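PDB 1VKO: inositol-3-phosphate synthase from Caenorhabditis elegans, which belongs to the myo-inositol-1-phosphate synthase family and binds nicotinamide-adenine-dinucleotide (NAD) on a Rossmann-type domain. Local coordinates for residues V245-N250 with Y296-P301; G78-G83 with S157-S162; F43-N48 with K62-S67. All blocks are in the same frame, centred on the assembly; numbering follows the deposited sequence.

How the contacts relate
Contacts 1 and 2 belong to one parallel sheet, in which strands 242-247 and 77-82 are neighbours. Their centres lie 10 Å apart. They are joined directly: Leu246 O and Val82 N are 2.8 Å apart, a probable hydrogen bond, and Ala249 CB packs on Gly83 CA. Both end at NAD. Contact 2 holds the ribose of the adenosine half, and contact 1 meets the other ribose through Ala249 and Ser300. Contact 3 is a hairpin far from this site. Its centre is about 35 Å from that of contact 1 and about 41 Å from that of contact 2, and it reaches a second subunit instead.

Contact 1 (V245-N250 with Y296-P301); sequences VLWTAN and YINGSP. With NAD (nicotinamide-adenine-dinucleotide), chain G.
The contact joins two parallel strands of the Rossmann-type sheet at their C-terminal ends, where NAD binds. Val245 pairs with Tyr296, Leu246 with Ile297 and Trp247 with Asn298. Ile297 N donates to Val245 O, and Trp247 N to Ile297 O, each over 2.8 Å and nearly straight. Gly299 N reaches Trp247 O at a more bent 137°.

On one face of the sheet, Val245 CG1 meets the edge of the Tyr296 ring, 3.3 Å from CD1. Trp247 and Tyr296 both hold CG anti to the backbone N (chi1 -178° and -172°), which sends the two side chains the same way, with Tyr296 OH 3.3 Å from Trp247 CB. On the other face, Leu246 CD1 packs against Ile297 CB at 3.7 Å. Helix 281-291 covers the tryptophan side, and helix 440-458 the leucine side.

Ser300 OG lies at the indole edge, 3.1 Å from Trp247 CD1. It shares a 3.0 Å hydrogen bond with NAD O3D. O3D also donates to Ala249 O, so both segments bind it. Asn298 OD1 accepts from Ser300 N in an Asx turn, and its ND2 donates to Gln302 O. Loops that leave parallel strands and close on the dinucleotide are characteristic of the Rossmann fold.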
loop_
_atom_site.group_PDB
_atom_site.type_symbol
_atom_site.label_atom_id
_atom_site.label_comp_id
_atom_site.label_asym_id
_atom_site.label_seq_id
_atom_site.Cartn_x
_atom_site.Cartn_y
_atom_site.Cartn_z
ATOM N N VAL A 245 39.458 8.050 4.198
ATOM C CA VAL A 245 38.831 7.695 5.442
ATOM C C VAL A 245 37.334 7.993 5.353
ATOM O O VAL A 245 36.912 9.053 4.851
ATOM C CB VAL A 245 39.426 8.474 6.595
ATOM C CG1 VAL A 245 38.493 8.359 7.885
ATOM C CG2 VAL A 245 40.848 7.997 6.841
ATOM N N LEU A 246 36.524 7.061 5.837
ATOM C CA LEU A 246 35.080 7.192 5.669
ATOM C C LEU A 246 34.347 6.743 6.918
ATOM O O LEU A 246 34.586 5.636 7.447
ATOM C CB LEU A 246 34.610 6.400 4.430
ATOM C CG LEU A 246 33.143 6.480 4.025
ATOM C CD1 LEU A 246 32.949 6.396 2.468
ATOM C CD2 LEU A 246 32.341 5.393 4.764
ATOM N N TRP A 247 33.458 7.618 7.385
ATOM C CA TRP A 247 32.666 7.370 8.557
ATOM C C TRP A 247 31.366 6.616 8.225
ATOM O O TRP A 247 30.445 7.140 7.546
ATOM C CB TRP A 247 32.336 8.704 9.242
ATOM C CG TRP A 247 31.551 8.511 10.497
ATOM C CD1 TRP A 247 30.213 8.220 10.601
ATOM C CD2 TRP A 247 32.056 8.560 11.836
ATOM N NE1 TRP A 247 29.861 8.085 11.923
ATOM C CE2 TRP A 247 30.969 8.285 12.706
ATOM C CE3 TRP A 247 33.330 8.795 12.400
ATOM C CZ2 TRP A 247 31.108 8.269 14.103
ATOM C CZ3 TRP A 247 33.475 8.727 13.773
ATOM C CH2 TRP A 247 32.357 8.492 14.616
ATOM N N THR A 248 31.286 5.408 8.751
ATOM C CA THR A 248 30.099 4.590 8.672
ATOM C C THR A 248 29.898 3.880 10.026
ATOM O O THR A 248 29.464 2.722 10.089
ATOM C CB THR A 248 30.168 3.581 7.476
ATOM O OG1 THR A 248 28.988 2.772 7.477
ATOM C CG2 THR A 248 31.330 2.536 7.604
ATOM N N ALA A 249 30.236 4.595 11.102
ATOM C CA ALA A 249 29.890 4.218 12.474
ATOM C C ALA A 249 28.569 4.891 12.939
ATOM O O ALA A 249 27.922 5.573 12.183
ATOM C CB ALA A 249 31.045 4.604 13.408
ATOM N N ASN A 250 28.157 4.681 14.178
ATOM C CA ASN A 250 26.859 5.165 14.611
ATOM C C ASN A 250 26.746 6.661 14.529
ATOM O O ASN A 250 27.719 7.403 14.698
ATOM C CB ASN A 250 26.490 4.666 16.001
ATOM C CG ASN A 250 26.249 3.169 16.012
ATOM O OD1 ASN A 250 27.161 2.389 16.338
ATOM N ND2 ASN A 250 25.056 2.744 15.538
ATOM N N TYR A 296 38.425 12.627 3.496
ATOM C CA TYR A 296 37.485 12.235 4.507
ATOM C C TYR A 296 36.031 12.367 4.042
ATOM O O TYR A 296 35.583 13.482 3.636
ATOM C CB TYR A 296 37.737 13.024 5.802
ATOM C CG TYR A 296 36.891 12.508 6.946
ATOM C CD1 TYR A 296 37.278 11.399 7.700
ATOM C CD2 TYR A 296 35.692 13.100 7.240
ATOM C CE1 TYR A 296 36.468 10.927 8.740
ATOM C CE2 TYR A 296 34.878 12.620 8.232
ATOM C CZ TYR A 296 35.259 11.578 9.002
ATOM O OH TYR A 296 34.393 11.154 10.030
ATOM N N ILE A 297 35.321 11.226 4.098
ATOM C CA ILE A 297 33.863 11.134 3.808
ATOM C C ILE A 297 33.002 10.817 5.026
ATOM O O ILE A 297 33.274 9.848 5.764
ATOM C CB ILE A 297 33.551 10.058 2.704
ATOM C CG1 ILE A 297 34.526 10.135 1.513
ATOM C CG2 ILE A 297 32.047 10.116 2.265
ATOM C CD1 ILE A 297 34.556 11.453 0.806
ATOM N N ASN A 298 31.958 11.630 5.216
ATOM C CA ASN A 298 30.990 11.482 6.298
ATOM C C ASN A 298 29.673 10.875 5.781
ATOM O O ASN A 298 28.895 11.574 5.108
ATOM C CB ASN A 298 30.685 12.852 6.929
ATOM C CG ASN A 298 29.553 12.786 8.004
ATOM O OD1 ASN A 298 29.355 11.764 8.657
ATOM N ND2 ASN A 298 28.829 13.891 8.181
ATOM N N GLY A 299 29.444 9.602 6.122
ATOM C CA GLY A 299 28.310 8.810 5.688
ATOM C C GLY A 299 27.116 8.937 6.621
ATOM O O GLY A 299 26.038 8.384 6.352
ATOM N N SER A 300 27.292 9.694 7.708
ATOM C CA SER A 300 26.264 9.826 8.735
ATOM C C SER A 300 25.747 11.275 8.825
ATOM O O SER A 300 26.304 12.189 8.194
ATOM C CB SER A 300 26.790 9.369 10.090
ATOM O OG SER A 300 27.130 7.996 10.065
ATOM N N PRO A 301 24.639 11.456 9.542
ATOM C CA PRO A 301 23.996 12.755 9.670
ATOM C C PRO A 301 24.753 13.818 10.465
ATOM O O PRO A 301 24.469 14.988 10.239
ATOM C CB PRO A 301 22.698 12.423 10.429
ATOM C CG PRO A 301 22.458 11.042 10.137
ATOM C CD PRO A 301 23.840 10.401 10.178
HETATM P PA NAD G . 25.861 -0.421 12.580
HETATM O O1A NAD G . 25.517 -0.307 13.988
HETATM O O2A NAD G . 25.650 -1.816 12.156
HETATM O O5B NAD G . 27.355 0.084 12.416
HETATM C C5B NAD G . 27.918 0.942 13.362
HETATM C C4B NAD G . 29.249 0.346 13.783
HETATM O O4B NAD G . 30.104 1.399 14.168
HETATM C C3B NAD G . 29.120 -0.563 14.972
HETATM O O3B NAD G . 30.076 -1.584 14.736
HETATM C C2B NAD G . 29.630 0.220 16.149
HETATM O O2B NAD G . 30.440 -0.703 16.875
HETATM C C1B NAD G . 30.556 1.230 15.480
HETATM N N9A NAD G . 30.858 2.519 16.154
HETATM C C8A NAD G . 30.060 3.328 16.905
HETATM N N7A NAD G . 30.798 4.382 17.321
HETATM C C5A NAD G . 32.060 4.284 16.866
HETATM C C6A NAD G . 33.223 5.059 17.024
HETATM N N6A NAD G . 33.282 6.159 17.793
HETATM N N1A NAD G . 34.381 4.636 16.426
HETATM C C2A NAD G . 34.416 3.470 15.718
HETATM N N3A NAD G . 33.291 2.716 15.615
HETATM C C4A NAD G . 32.117 3.100 16.160
HETATM O O3 NAD G . 25.023 0.618 11.662
HETATM P PN NAD G . 25.132 0.548 10.075
HETATM O O1N NAD G . 26.443 -0.076 9.754
HETATM O O2N NAD G . 23.902 -0.074 9.578
HETATM O O5D NAD G . 25.296 2.082 9.573
HETATM C C5D NAD G . 26.224 2.956 10.192
HETATM C C4D NAD G . 25.913 4.452 9.995
HETATM O O4D NAD G . 25.617 4.719 8.646
HETATM C C3D NAD G . 24.718 4.959 10.811
HETATM O O3D NAD G . 25.026 6.229 11.312
HETATM C C2D NAD G . 23.659 5.199 9.766
HETATM O O2D NAD G . 22.749 6.250 10.050
HETATM C C1D NAD G . 24.504 5.583 8.582
HETATM N N1N NAD G . 23.637 5.435 7.419
HETATM C C2N NAD G . 23.139 4.212 7.094
HETATM C C3N NAD G . 22.299 4.104 6.008
HETATM C C7N NAD G . 22.101 2.734 5.478
HETATM O O7N NAD G . 22.711 1.701 6.229
HETATM N N7N NAD G . 21.406 2.545 4.349
HETATM C C4N NAD G . 21.969 5.228 5.228
HETATM C C5N NAD G . 22.469 6.461 5.585
HETATM C C6N NAD G . 23.309 6.561 6.705
#

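Contact 2 (G78-G83 with S157-S162); sequences GLLLVG and SGWDIS. With NAD (nicotinamide-adenine-dinucleotide), chain G.
Trp159 has CG anti to its carbonyl carbon (chi1 -54°), which brings the benzene part of the indole against Leu80 and Val82. Leu80 takes a similar first torsion (chi1 -67°), and its CB lies 3.7 Å from Trp159 CZ3. Leu80 CD1 reaches Trp159 CH2, while its other branch, CD2, packs on Ser157 CB. Val82 CG2 touches the same indole, 3.8 Å from Trp159 CE3. The polar end of the indole looks elsewhere: Trp159 NE1 is hydrogen-bonded to Asp230, and helix 220-238 packs against this face.

The backbones run parallel, with strand axes 21° apart. Ser157 N donates to Leu79 O, Leu81 N to Ser157 O, Trp159 N to Leu81 O and Gly83 N to Trp159 O. Gly158 CA makes a CA-H...O contact with Leu81 O at 3.2 Å.

These strands are next to each other in the Rossmann-type sheet. As is usual in NAD-binding Rossmann domains, an acidic residue just past one strand takes the ribose hydroxyls of the adenosine half. Here it is Asp160. Its OD2 accepts from NAD O3B at 2.7 Å. Its OD1 accepts from NAD O2B, though the modelled length of 2.5 Å is very short and doubtful in detail. OD1 also takes Ser162 N in an Asx turn, on the anti side of the carboxylate and a little out of its plane. OD2 takes Gly85 N. The carboxylate is thus held through both of its oxygens.

Gly83 also borders the ribose, with CA 3.2 Å from NAD O4B, so the backbone itself comes close to the sugar. The second methyl of Val82, CG1, faces the adenine, 3.5 Å from NAD C2A. Ile161 touches the adenine too, through CG2 and CD1.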
loop_
_atom_site.group_PDB
_atom_site.type_symbol
_atom_site.label_atom_id
_atom_site.label_comp_id
_atom_site.label_asym_id
_atom_site.label_seq_id
_atom_site.Cartn_x
_atom_site.Cartn_y
_atom_site.Cartn_z
ATOM N N GLY A 78 43.871 2.797 -0.517
ATOM C CA GLY A 78 43.395 2.203 0.732
ATOM C C GLY A 78 42.177 2.954 1.225
ATOM O O GLY A 78 42.120 4.183 1.113
ATOM N N LEU A 79 41.219 2.209 1.777
ATOM C CA LEU A 79 40.025 2.795 2.424
ATOM C C LEU A 79 39.924 2.365 3.872
ATOM O O LEU A 79 39.961 1.149 4.192
ATOM C CB LEU A 79 38.707 2.456 1.655
ATOM C CG LEU A 79 37.339 2.904 2.238
ATOM C CD1 LEU A 79 37.226 4.418 2.263
ATOM C CD2 LEU A 79 36.179 2.348 1.447
ATOM N N LEU A 80 39.776 3.369 4.736
ATOM C CA LEU A 80 39.659 3.145 6.160
ATOM C C LEU A 80 38.280 3.505 6.673
ATOM O O LEU A 80 37.876 4.689 6.640
ATOM C CB LEU A 80 40.689 3.991 6.932
ATOM C CG LEU A 80 42.167 3.697 6.793
ATOM C CD1 LEU A 80 42.983 4.964 7.077
ATOM C CD2 LEU A 80 42.544 2.574 7.723
ATOM N N LEU A 81 37.564 2.522 7.214
ATOM C CA LEU A 81 36.187 2.823 7.634
ATOM C C LEU A 81 36.106 2.949 9.110
ATOM O O LEU A 81 36.628 2.107 9.850
ATOM C CB LEU A 81 35.202 1.763 7.134
ATOM C CG LEU A 81 35.238 1.439 5.631
ATOM C CD1 LEU A 81 34.279 0.343 5.214
ATOM C CD2 LEU A 81 34.947 2.685 4.830
ATOM N N VAL A 82 35.449 3.994 9.554
ATOM C CA VAL A 82 35.096 4.076 10.963
ATOM C C VAL A 82 33.764 3.396 11.128
ATOM O O VAL A 82 32.794 3.684 10.395
ATOM C CB VAL A 82 35.078 5.507 11.477
ATOM C CG1 VAL A 82 35.049 5.507 12.999
ATOM C CG2 VAL A 82 36.307 6.264 10.945
ATOM N N GLY A 83 33.722 2.468 12.073
ATOM C CA GLY A 83 32.608 1.537 12.159
ATOM C C GLY A 83 32.862 0.364 11.215
ATOM O O GLY A 83 31.958 -0.108 10.561
ATOM N N SER A 157 40.923 -1.301 5.658
ATOM C CA SER A 157 40.979 -1.520 7.086
ATOM C C SER A 157 40.019 -0.510 7.781
ATOM O O SER A 157 39.142 0.082 7.125
ATOM C CB SER A 157 42.403 -1.300 7.569
ATOM O OG SER A 157 42.505 -1.633 8.940
ATOM N N GLY A 158 40.192 -0.335 9.086
ATOM C CA GLY A 158 39.519 0.676 9.827
ATOM C C GLY A 158 39.368 0.356 11.292
ATOM O O GLY A 158 40.094 -0.479 11.831
ATOM N N TRP A 159 38.405 1.031 11.933
ATOM C CA TRP A 159 38.287 0.986 13.385
ATOM C C TRP A 159 36.903 0.621 13.891
ATOM O O TRP A 159 35.899 0.919 13.254
ATOM C CB TRP A 159 38.621 2.328 13.964
ATOM C CG TRP A 159 39.942 2.909 13.572
ATOM C CD1 TRP A 159 41.120 2.830 14.271
ATOM C CD2 TRP A 159 40.204 3.723 12.428
ATOM N NE1 TRP A 159 42.100 3.524 13.603
ATOM C CE2 TRP A 159 41.569 4.078 12.470
ATOM C CE3 TRP A 159 39.428 4.165 11.344
ATOM C CZ2 TRP A 159 42.167 4.881 11.484
ATOM C CZ3 TRP A 159 40.003 4.980 10.397
ATOM C CH2 TRP A 159 41.372 5.321 10.463
ATOM N N ASP A 160 36.847 0.016 15.063
ATOM C CA ASP A 160 35.569 -0.213 15.673
ATOM C C ASP A 160 35.678 -0.307 17.166
ATOM O O ASP A 160 36.573 -0.973 17.653
ATOM C CB ASP A 160 34.917 -1.469 15.130
ATOM C CG ASP A 160 33.381 -1.372 15.126
ATOM O OD1 ASP A 160 32.791 -1.149 16.183
ATOM O OD2 ASP A 160 32.691 -1.482 14.102
ATOM N N ILE A 161 34.762 0.359 17.882
ATOM C CA ILE A 161 34.680 0.237 19.341
ATOM C C ILE A 161 34.367 -1.211 19.783
ATOM O O ILE A 161 34.558 -1.562 20.946
ATOM C CB ILE A 161 33.665 1.227 19.935
ATOM C CG1 ILE A 161 32.237 0.916 19.441
ATOM C CG2 ILE A 161 34.084 2.686 19.615
ATOM C CD1 ILE A 161 31.075 1.727 20.145
ATOM N N SER A 162 33.904 -2.048 18.854
ATOM C CA SER A 162 33.668 -3.477 19.131
ATOM C C SER A 162 34.777 -4.330 18.535
ATOM O O SER A 162 35.102 -4.182 17.352
ATOM C CB SER A 162 32.355 -3.944 18.526
ATOM O OG SER A 162 32.224 -5.338 18.783
HETATM P PA NAD G . 25.861 -0.421 12.580
HETATM O O1A NAD G . 25.517 -0.307 13.988
HETATM O O2A NAD G . 25.650 -1.816 12.156
HETATM O O5B NAD G . 27.355 0.084 12.416
HETATM C C5B NAD G . 27.918 0.942 13.362
HETATM C C4B NAD G . 29.249 0.346 13.783
HETATM O O4B NAD G . 30.104 1.399 14.168
HETATM C C3B NAD G . 29.120 -0.563 14.972
HETATM O O3B NAD G . 30.076 -1.584 14.736
HETATM C C2B NAD G . 29.630 0.220 16.149
HETATM O O2B NAD G . 30.440 -0.703 16.875
HETATM C C1B NAD G . 30.556 1.230 15.480
HETATM N N9A NAD G . 30.858 2.519 16.154
HETATM C C8A NAD G . 30.060 3.328 16.905
HETATM N N7A NAD G . 30.798 4.382 17.321
HETATM C C5A NAD G . 32.060 4.284 16.866
HETATM C C6A NAD G . 33.223 5.059 17.024
HETATM N N6A NAD G . 33.282 6.159 17.793
HETATM N N1A NAD G . 34.381 4.636 16.426
HETATM C C2A NAD G . 34.416 3.470 15.718
HETATM N N3A NAD G . 33.291 2.716 15.615
HETATM C C4A NAD G . 32.117 3.100 16.160
HETATM O O3 NAD G . 25.023 0.618 11.662
HETATM P PN NAD G . 25.132 0.548 10.075
HETATM O O1N NAD G . 26.443 -0.076 9.754
HETATM O O2N NAD G . 23.902 -0.074 9.578
HETATM O O5D NAD G . 25.296 2.082 9.573
HETATM C C5D NAD G . 26.224 2.956 10.192
HETATM C C4D NAD G . 25.913 4.452 9.995
HETATM O O4D NAD G . 25.617 4.719 8.646
HETATM C C3D NAD G . 24.718 4.959 10.811
HETATM O O3D NAD G . 25.026 6.229 11.312
HETATM C C2D NAD G . 23.659 5.199 9.766
HETATM O O2D NAD G . 22.749 6.250 10.050
HETATM C C1D NAD G . 24.504 5.583 8.582
HETATM N N1N NAD G . 23.637 5.435 7.419
HETATM C C2N NAD G . 23.139 4.212 7.094
HETATM C C3N NAD G . 22.299 4.104 6.008
HETATM C C7N NAD G . 22.101 2.734 5.478
HETATM O O7N NAD G . 22.711 1.701 6.229
HETATM N N7N NAD G . 21.406 2.545 4.349
HETATM C C4N NAD G . 21.969 5.228 5.228
HETATM C C5N NAD G . 22.469 6.461 5.585
HETATM C C6N NAD G . 23.309 6.561 6.705
#

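Contact 3 (F43-N48 with K62-S67); sequences FTYRKN and KEHDYS
Segments 43-48 and 62-67 run antiparallel with their axes at 148°, and hydrogen-bonded pairs Phe43-Tyr66, Tyr45-His64 and Lys47-Lys62 tie them together. Tyr66 N donates to Phe43 O over 2.6 Å, and Lys62 N to Lys47 O over 2.9 Å.

Phe43, Tyr45, His64 and Tyr66 share one face. The Tyr45 and Tyr66 side chains lie side by side, and Tyr45 CB sits at the edge of the Tyr66 ring, 3.9 Å from CD1. His64 CB in turn lies at the edge of the Tyr45 ring.

On the other face, Thr44 OG1 donates to Asp65 OD1 at 3.0 Å, from above the carboxylate plane. Thr44 OG1 is anti to the carbonyl carbon (chi1 -72°), which leaves the CG2 methyl to touch Glu63 OE1 at 3.4 Å. Arg46 forms a salt bridge with Asp518 of its own chain. The second subunit supplies the main partners of two other side chains: its Lys533 forms a salt bridge with Asp65, and its Thr527 is hydrogen-bonded to Tyr66 OH.

The contact lies within the long hairpin of strands 38-53 and 56-71. These are inner strands of an antiparallel sheet, between strands 32-35 and 461-464.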
loop_
_atom_site.group_PDB
_atom_site.type_symbol
_atom_site.label_atom_id
_atom_site.label_comp_id
_atom_site.label_asym_id
_atom_site.label_seq_id
_atom_site.Cartn_x
_atom_site.Cartn_y
_atom_site.Cartn_z
ATOM N N PHE A 43 37.399 21.943 -22.636
ATOM C CA PHE A 43 35.939 21.951 -22.659
ATOM C C PHE A 43 35.445 23.395 -22.650
ATOM O O PHE A 43 35.873 24.178 -21.820
ATOM C CB PHE A 43 35.417 21.182 -21.445
ATOM C CG PHE A 43 33.936 21.328 -21.206
ATOM C CD1 PHE A 43 33.008 20.799 -22.106
ATOM C CD2 PHE A 43 33.470 21.991 -20.071
ATOM C CE1 PHE A 43 31.633 20.938 -21.879
ATOM C CE2 PHE A 43 32.110 22.138 -19.845
ATOM C CZ PHE A 43 31.191 21.603 -20.754
ATOM N N THR A 44 34.572 23.748 -23.587
ATOM C CA THR A 44 33.969 25.075 -23.637
ATOM C C THR A 44 32.640 25.053 -22.886
ATOM O O THR A 44 31.678 24.441 -23.346
ATOM C CB THR A 44 33.792 25.500 -25.112
ATOM O OG1 THR A 44 35.082 25.801 -25.692
ATOM C CG2 THR A 44 33.015 26.801 -25.231
ATOM N N TYR A 45 32.600 25.699 -21.713
ATOM C CA TYR A 45 31.423 25.671 -20.816
ATOM C C TYR A 45 30.372 26.774 -21.102
ATOM O O TYR A 45 30.671 27.970 -21.063
ATOM C CB TYR A 45 31.888 25.682 -19.346
ATOM C CG TYR A 45 30.783 25.757 -18.296
ATOM C CD1 TYR A 45 29.835 24.730 -18.174
ATOM C CD2 TYR A 45 30.695 26.846 -17.417
ATOM C CE1 TYR A 45 28.818 24.788 -17.220
ATOM C CE2 TYR A 45 29.674 26.915 -16.438
ATOM C CZ TYR A 45 28.749 25.873 -16.354
ATOM O OH TYR A 45 27.756 25.895 -15.418
ATOM N N ARG A 46 29.140 26.368 -21.391
ATOM C CA ARG A 46 28.080 27.328 -21.699
ATOM C C ARG A 46 27.354 27.795 -20.455
ATOM O O ARG A 46 26.639 27.023 -19.837
ATOM C CB ARG A 46 27.051 26.716 -22.655
ATOM C CG ARG A 46 27.573 26.223 -24.007
ATOM C CD ARG A 46 26.439 26.099 -25.002
ATOM N NE ARG A 46 26.667 25.180 -26.107
ATOM C CZ ARG A 46 26.181 23.939 -26.179
ATOM N NH1 ARG A 46 25.458 23.412 -25.185
ATOM N NH2 ARG A 46 26.447 23.207 -27.251
ATOM N N LYS A 47 27.511 29.065 -20.099
ATOM C CA LYS A 47 26.901 29.606 -18.867
ATOM C C LYS A 47 26.147 30.884 -19.148
ATOM O O LYS A 47 26.648 31.761 -19.844
ATOM C CB LYS A 47 27.955 29.859 -17.779
ATOM C CG LYS A 47 27.394 30.502 -16.525
ATOM C CD LYS A 47 28.380 30.562 -15.380
ATOM C CE LYS A 47 28.046 31.711 -14.408
ATOM N NZ LYS A 47 26.680 31.683 -13.780
ATOM N N ASN A 48 24.937 30.975 -18.624
ATOM C CA ASN A 48 24.170 32.195 -18.708
ATOM C C ASN A 48 24.566 33.173 -17.608
ATOM O O ASN A 48 24.837 32.771 -16.495
ATOM C CB ASN A 48 22.675 31.884 -18.611
ATOM C CG ASN A 48 22.121 31.311 -19.879
ATOM O OD1 ASN A 48 22.579 31.654 -20.974
ATOM N ND2 ASN A 48 21.113 30.437 -19.752
ATOM N N LYS A 62 27.443 33.168 -22.260
ATOM C CA LYS A 62 28.883 33.317 -22.469
ATOM C C LYS A 62 29.573 31.946 -22.469
ATOM O O LYS A 62 28.984 30.954 -22.066
ATOM C CB LYS A 62 29.482 34.271 -21.395
ATOM C CG LYS A 62 28.729 35.637 -21.252
ATOM C CD LYS A 62 29.373 36.628 -20.267
ATOM C CE LYS A 62 28.693 38.017 -20.346
ATOM N NZ LYS A 62 29.085 39.022 -19.297
ATOM N N GLU A 63 30.822 31.880 -22.929
ATOM C CA GLU A 63 31.554 30.608 -22.958
ATOM C C GLU A 63 32.817 30.663 -22.124
ATOM O O GLU A 63 33.496 31.683 -22.106
ATOM C CB GLU A 63 31.925 30.182 -24.379
ATOM C CG GLU A 63 30.937 30.565 -25.473
ATOM C CD GLU A 63 31.053 29.662 -26.689
ATOM O OE1 GLU A 63 30.445 28.567 -26.649
ATOM O OE2 GLU A 63 31.744 30.036 -27.670
ATOM N N HIS A 64 33.139 29.546 -21.463
ATOM C CA HIS A 64 34.286 29.462 -20.539
ATOM C C HIS A 64 35.168 28.233 -20.833
ATOM O O HIS A 64 34.813 27.094 -20.515
ATOM C CB HIS A 64 33.797 29.432 -19.082
ATOM C CG HIS A 64 32.979 30.624 -18.682
ATOM N ND1 HIS A 64 31.668 30.795 -19.071
ATOM C CD2 HIS A 64 33.280 31.690 -17.907
ATOM C CE1 HIS A 64 31.199 31.922 -18.563
ATOM N NE2 HIS A 64 32.159 32.486 -17.853
ATOM N N ASP A 65 36.322 28.452 -21.446
ATOM C CA ASP A 65 37.133 27.313 -21.838
ATOM C C ASP A 65 37.819 26.726 -20.617
ATOM O O ASP A 65 38.585 27.402 -19.941
ATOM C CB ASP A 65 38.135 27.703 -22.926
ATOM C CG ASP A 65 37.446 28.154 -24.212
ATOM O OD1 ASP A 65 36.200 28.220 -24.213
ATOM O OD2 ASP A 65 38.061 28.472 -25.262
ATOM N N TYR A 66 37.499 25.478 -20.306
ATOM C CA TYR A 66 38.184 24.770 -19.237
ATOM C C TYR A 66 39.276 23.917 -19.871
ATOM O O TYR A 66 39.068 23.371 -20.943
ATOM C CB TYR A 66 37.196 23.886 -18.461
ATOM C CG TYR A 66 36.470 24.573 -17.324
ATOM C CD1 TYR A 66 35.254 25.209 -17.533
ATOM C CD2 TYR A 66 36.999 24.588 -16.036
ATOM C CE1 TYR A 66 34.575 25.849 -16.487
ATOM C CE2 TYR A 66 36.321 25.226 -14.977
ATOM C CZ TYR A 66 35.110 25.851 -15.218
ATOM O OH TYR A 66 34.421 26.480 -14.192
ATOM N N SER A 67 40.440 23.814 -19.241
ATOM C CA SER A 67 41.445 22.880 -19.722
ATOM C C SER A 67 41.679 21.847 -18.642
ATOM O O SER A 67 42.216 22.175 -17.603
ATOM C CB SER A 67 42.746 23.605 -20.089
ATOM O OG SER A 67 43.635 22.719 -20.751
#